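Long-range contact in dual specificity protein phosphatase 12 (PDB 4KI9), which removes phosphate from phosphotyrosine, phosphoserine and phosphothreonine residues of proteins through the catalytic domain that makes up this chain: residues G26-P38 with V46-D58. The protein carries 2 engineered substitutions. Numbering follows the deposited sequence.
Sequences GITAVLTVDSEEP and VEDLWRLFVPALD
Val-30 and Arg-51 sit abreast on two parallel strands, 27-34 and 50-55, in the mixed five-stranded sheet of the dual specificity phosphatase fold; 50-55 is an outermost strand, while 27-34 also pairs with strand 84-88. Val-30 bonds through both its backbone N and its backbone O: the N donates to Trp-50 O at 2.9 Å, and the O accepts from Leu-52 N. Thr-32 repeats the pattern with Leu-52 and Val-54.

On the face with Leu-31, Leu-52 and Val-54, Leu-31 CD1 lies against Leu-52 CD2 at 4.0 Å, and helix 68-80 packs against both leucines through Ala-71 and Phe-74. The other face carries Phe-53, its CG anti to the backbone N (chi1 172°), which brings the ring next to Thr-32 and under the Glu-37 chain. Its CB meets Glu-37 OE2 at 3.7 Å. Glu-37 CG is nearest Phe-53 CG at 3.4 Å, also meets CD1 and CE1, and makes a CH-pi contact over this ring face; the carboxylate plane lies 11° from that of the ring. Pro-55 N lies over the opposite face. Further out, CD2 reaches Thr-32 CG2, CE2 comes within 3.4 Å of Asp-34 O, and CZ has Ser-35 O at its edge. With an alanine in place of Phe-53, Glu-37 CG would probably lose the ring it lies on, and the backbone from Asp-34 to Glu-36 its neighbour.

This end of the strand pair borders the substrate-binding Arg-95, whose NH1 hydrogen-bonds Ala-56 O and makes a long, weak ion pair with Asp-34 OD1. On the face of Phe-53, Val-30 and Arg-51, Thr-32 OG1 bonds to His-88 NE2 and to a water, which donates to Val-30 O and accepts from Arg-51 NH1 at 3.2 Å, in the guanidinium plane.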
# COMPACT_ATOMS: atom_id res chain seq x y z
N GLY A 26 -16.18 -9.54 4.64
CA GLY A 26 -15.59 -10.09 5.84
C GLY A 26 -14.25 -9.45 6.15
O GLY A 26 -13.35 -10.11 6.66
N ILE A 27 -14.12 -8.17 5.85
CA ILE A 27 -12.85 -7.48 6.09
C ILE A 27 -12.69 -7.15 7.58
O ILE A 27 -13.56 -6.53 8.18
CB ILE A 27 -12.74 -6.22 5.23
CG1 ILE A 27 -12.50 -6.64 3.77
CG2 ILE A 27 -11.60 -5.31 5.71
CD1 ILE A 27 -12.67 -5.53 2.81
N THR A 28 -11.58 -7.59 8.18
CA THR A 28 -11.34 -7.32 9.59
C THR A 28 -9.97 -6.71 9.83
O THR A 28 -9.53 -6.59 10.97
CB THR A 28 -11.49 -8.57 10.47
OG1 THR A 28 -10.57 -9.58 10.02
CG2 THR A 28 -12.92 -9.11 10.41
N ALA A 29 -9.29 -6.34 8.74
CA ALA A 29 -8.01 -5.64 8.83
C ALA A 29 -8.00 -4.50 7.83
O ALA A 29 -8.25 -4.71 6.64
CB ALA A 29 -6.85 -6.60 8.60
N VAL A 30 -7.72 -3.29 8.30
CA VAL A 30 -7.79 -2.13 7.43
C VAL A 30 -6.53 -1.30 7.54
O VAL A 30 -6.17 -0.85 8.63
CB VAL A 30 -9.02 -1.24 7.75
CG1 VAL A 30 -9.00 0.03 6.88
CG2 VAL A 30 -10.32 -2.02 7.53
N LEU A 31 -5.85 -1.13 6.41
CA LEU A 31 -4.69 -0.26 6.36
C LEU A 31 -5.12 1.03 5.70
O LEU A 31 -5.48 1.05 4.52
CB LEU A 31 -3.56 -0.91 5.55
CG LEU A 31 -2.16 -0.26 5.68
CD1 LEU A 31 -1.12 -1.24 5.17
CD2 LEU A 31 -2.03 1.04 4.89
N THR A 32 -5.09 2.10 6.47
CA THR A 32 -5.36 3.44 5.98
C THR A 32 -4.04 4.14 5.64
O THR A 32 -3.16 4.29 6.49
CB THR A 32 -6.11 4.27 7.03
OG1 THR A 32 -7.33 3.60 7.40
CG2 THR A 32 -6.40 5.67 6.52
N VAL A 33 -3.88 4.54 4.38
CA VAL A 33 -2.74 5.36 4.00
C VAL A 33 -3.29 6.67 3.44
O VAL A 33 -3.77 6.73 2.32
CB VAL A 33 -1.78 4.61 3.01
CG1 VAL A 33 -2.55 3.96 1.85
CG2 VAL A 33 -0.68 5.54 2.51
N ASP A 34 -3.26 7.71 4.27
CA ASP A 34 -4.03 8.91 4.01
C ASP A 34 -3.55 9.98 4.98
O ASP A 34 -2.68 9.71 5.81
CB ASP A 34 -5.51 8.60 4.26
CG ASP A 34 -6.45 9.40 3.37
OD1 ASP A 34 -6.07 10.50 2.94
OD2 ASP A 34 -7.58 8.93 3.12
N SER A 35 -4.12 11.18 4.88
CA SER A 35 -3.74 12.27 5.77
C SER A 35 -4.41 12.15 7.14
O SER A 35 -3.93 12.72 8.12
CB SER A 35 -4.08 13.61 5.13
OG SER A 35 -5.46 13.66 4.78
N GLU A 36 -5.52 11.41 7.21
CA GLU A 36 -6.27 11.26 8.46
C GLU A 36 -6.83 9.86 8.55
O GLU A 36 -7.00 9.20 7.53
CB GLU A 36 -7.42 12.28 8.51
CG GLU A 36 -8.48 12.02 7.46
CD GLU A 36 -9.68 12.95 7.57
OE1 GLU A 36 -10.81 12.48 7.34
OE2 GLU A 36 -9.48 14.14 7.88
N GLU A 37 -7.12 9.41 9.77
CA GLU A 37 -7.77 8.11 9.98
C GLU A 37 -9.26 8.21 9.67
O GLU A 37 -9.84 9.28 9.79
CB GLU A 37 -7.55 7.62 11.41
CG GLU A 37 -6.11 7.21 11.70
CD GLU A 37 -5.97 6.45 13.00
OE1 GLU A 37 -5.58 7.07 14.01
OE2 GLU A 37 -6.23 5.23 13.01
N PRO A 38 -9.89 7.10 9.26
CA PRO A 38 -11.31 7.12 8.88
C PRO A 38 -12.23 7.27 10.09
O PRO A 38 -11.73 7.20 11.21
CB PRO A 38 -11.52 5.75 8.24
CG PRO A 38 -10.45 4.88 8.82
CD PRO A 38 -9.27 5.78 9.00
N VAL A 46 -19.27 -5.74 14.89
CA VAL A 46 -19.37 -6.74 15.96
C VAL A 46 -18.18 -7.72 15.95
O VAL A 46 -18.21 -8.75 16.63
CB VAL A 46 -20.67 -7.53 15.84
CG1 VAL A 46 -21.86 -6.59 15.85
CG2 VAL A 46 -20.66 -8.37 14.56
N GLU A 47 -17.15 -7.38 15.19
CA GLU A 47 -15.95 -8.23 15.05
C GLU A 47 -14.73 -7.50 15.58
O GLU A 47 -14.68 -6.28 15.50
CB GLU A 47 -15.71 -8.52 13.57
CG GLU A 47 -16.49 -9.68 13.00
CD GLU A 47 -15.58 -10.86 12.71
OE1 GLU A 47 -15.59 -11.36 11.57
OE2 GLU A 47 -14.84 -11.26 13.64
N ASP A 48 -13.74 -8.23 16.09
CA ASP A 48 -12.45 -7.62 16.40
C ASP A 48 -11.86 -7.07 15.10
O ASP A 48 -11.88 -7.75 14.08
CB ASP A 48 -11.47 -8.65 16.94
CG ASP A 48 -11.85 -9.19 18.29
OD1 ASP A 48 -12.70 -8.59 18.98
OD2 ASP A 48 -11.27 -10.22 18.67
N LEU A 49 -11.33 -5.85 15.14
CA LEU A 49 -10.79 -5.20 13.94
C LEU A 49 -9.35 -4.75 14.15
O LEU A 49 -9.06 -4.07 15.14
CB LEU A 49 -11.63 -3.97 13.61
CG LEU A 49 -12.68 -4.02 12.50
CD1 LEU A 49 -13.41 -5.35 12.47
CD2 LEU A 49 -13.67 -2.87 12.70
N TRP A 50 -8.46 -5.11 13.23
CA TRP A 50 -7.07 -4.65 13.27
C TRP A 50 -6.88 -3.51 12.27
O TRP A 50 -7.40 -3.56 11.16
CB TRP A 50 -6.11 -5.78 12.87
CG TRP A 50 -5.97 -6.86 13.89
CD1 TRP A 50 -4.94 -7.02 14.78
CD2 TRP A 50 -6.87 -7.96 14.11
NE1 TRP A 50 -5.16 -8.15 15.55
CE2 TRP A 50 -6.33 -8.74 15.16
CE3 TRP A 50 -8.09 -8.35 13.53
CZ2 TRP A 50 -6.97 -9.88 15.63
CZ3 TRP A 50 -8.71 -9.49 13.99
CH2 TRP A 50 -8.15 -10.24 15.04
N ARG A 51 -6.11 -2.49 12.65
CA ARG A 51 -5.85 -1.37 11.76
C ARG A 51 -4.38 -0.98 11.78
O ARG A 51 -3.68 -1.19 12.77
CB ARG A 51 -6.67 -0.14 12.18
CG ARG A 51 -8.20 -0.25 11.97
CD ARG A 51 -8.90 0.99 12.53
NE ARG A 51 -10.36 0.95 12.38
CZ ARG A 51 -11.01 1.42 11.31
NH1 ARG A 51 -10.32 1.95 10.30
NH2 ARG A 51 -12.33 1.36 11.25
N LEU A 52 -3.92 -0.43 10.67
CA LEU A 52 -2.64 0.25 10.61
C LEU A 52 -2.86 1.57 9.88
O LEU A 52 -3.37 1.60 8.74
CB LEU A 52 -1.59 -0.59 9.88
CG LEU A 52 -0.28 0.16 9.58
CD1 LEU A 52 0.42 0.55 10.86
CD2 LEU A 52 0.63 -0.67 8.69
N PHE A 53 -2.49 2.66 10.52
CA PHE A 53 -2.56 3.96 9.88
C PHE A 53 -1.17 4.44 9.44
O PHE A 53 -0.26 4.51 10.25
CB PHE A 53 -3.21 4.97 10.84
CG PHE A 53 -3.15 6.40 10.34
CD1 PHE A 53 -2.59 7.40 11.11
CD2 PHE A 53 -3.67 6.72 9.10
CE1 PHE A 53 -2.53 8.71 10.65
CE2 PHE A 53 -3.61 8.03 8.62
CZ PHE A 53 -3.05 9.02 9.41
N VAL A 54 -1.02 4.74 8.16
CA VAL A 54 0.24 5.23 7.61
C VAL A 54 -0.01 6.65 7.11
O VAL A 54 -0.60 6.84 6.05
CB VAL A 54 0.75 4.32 6.45
CG1 VAL A 54 1.98 4.95 5.77
CG2 VAL A 54 1.08 2.89 6.98
N PRO A 55 0.37 7.65 7.92
CA PRO A 55 0.07 9.04 7.57
C PRO A 55 0.91 9.47 6.40
O PRO A 55 2.13 9.32 6.43
CB PRO A 55 0.44 9.83 8.84
CG PRO A 55 1.44 8.95 9.54
CD PRO A 55 1.02 7.53 9.24
N ALA A 56 0.26 9.96 5.35
CA ALA A 56 0.95 10.28 4.12
C ALA A 56 0.08 11.15 3.23
O ALA A 56 -1.12 10.91 3.10
CB ALA A 56 1.33 9.01 3.38
N LEU A 57 0.69 12.16 2.64
CA LEU A 57 0.02 12.96 1.63
C LEU A 57 0.32 12.36 0.27
O LEU A 57 1.35 11.69 0.07
CB LEU A 57 0.52 14.41 1.69
CG LEU A 57 0.27 15.20 2.98
CD1 LEU A 57 1.01 16.53 2.94
CD2 LEU A 57 -1.22 15.45 3.19
N ASP A 58 -0.59 12.58 -0.68
CA ASP A 58 -0.39 12.08 -2.03
C ASP A 58 0.52 13.01 -2.82
O ASP A 58 0.08 13.66 -3.78
CB ASP A 58 -1.72 11.92 -2.75
CG ASP A 58 -1.57 11.20 -4.08
OD1 ASP A 58 -0.50 10.58 -4.31
OD2 ASP A 58 -2.52 11.24 -4.88
O HOH W 1 -7.30 1.83 9.41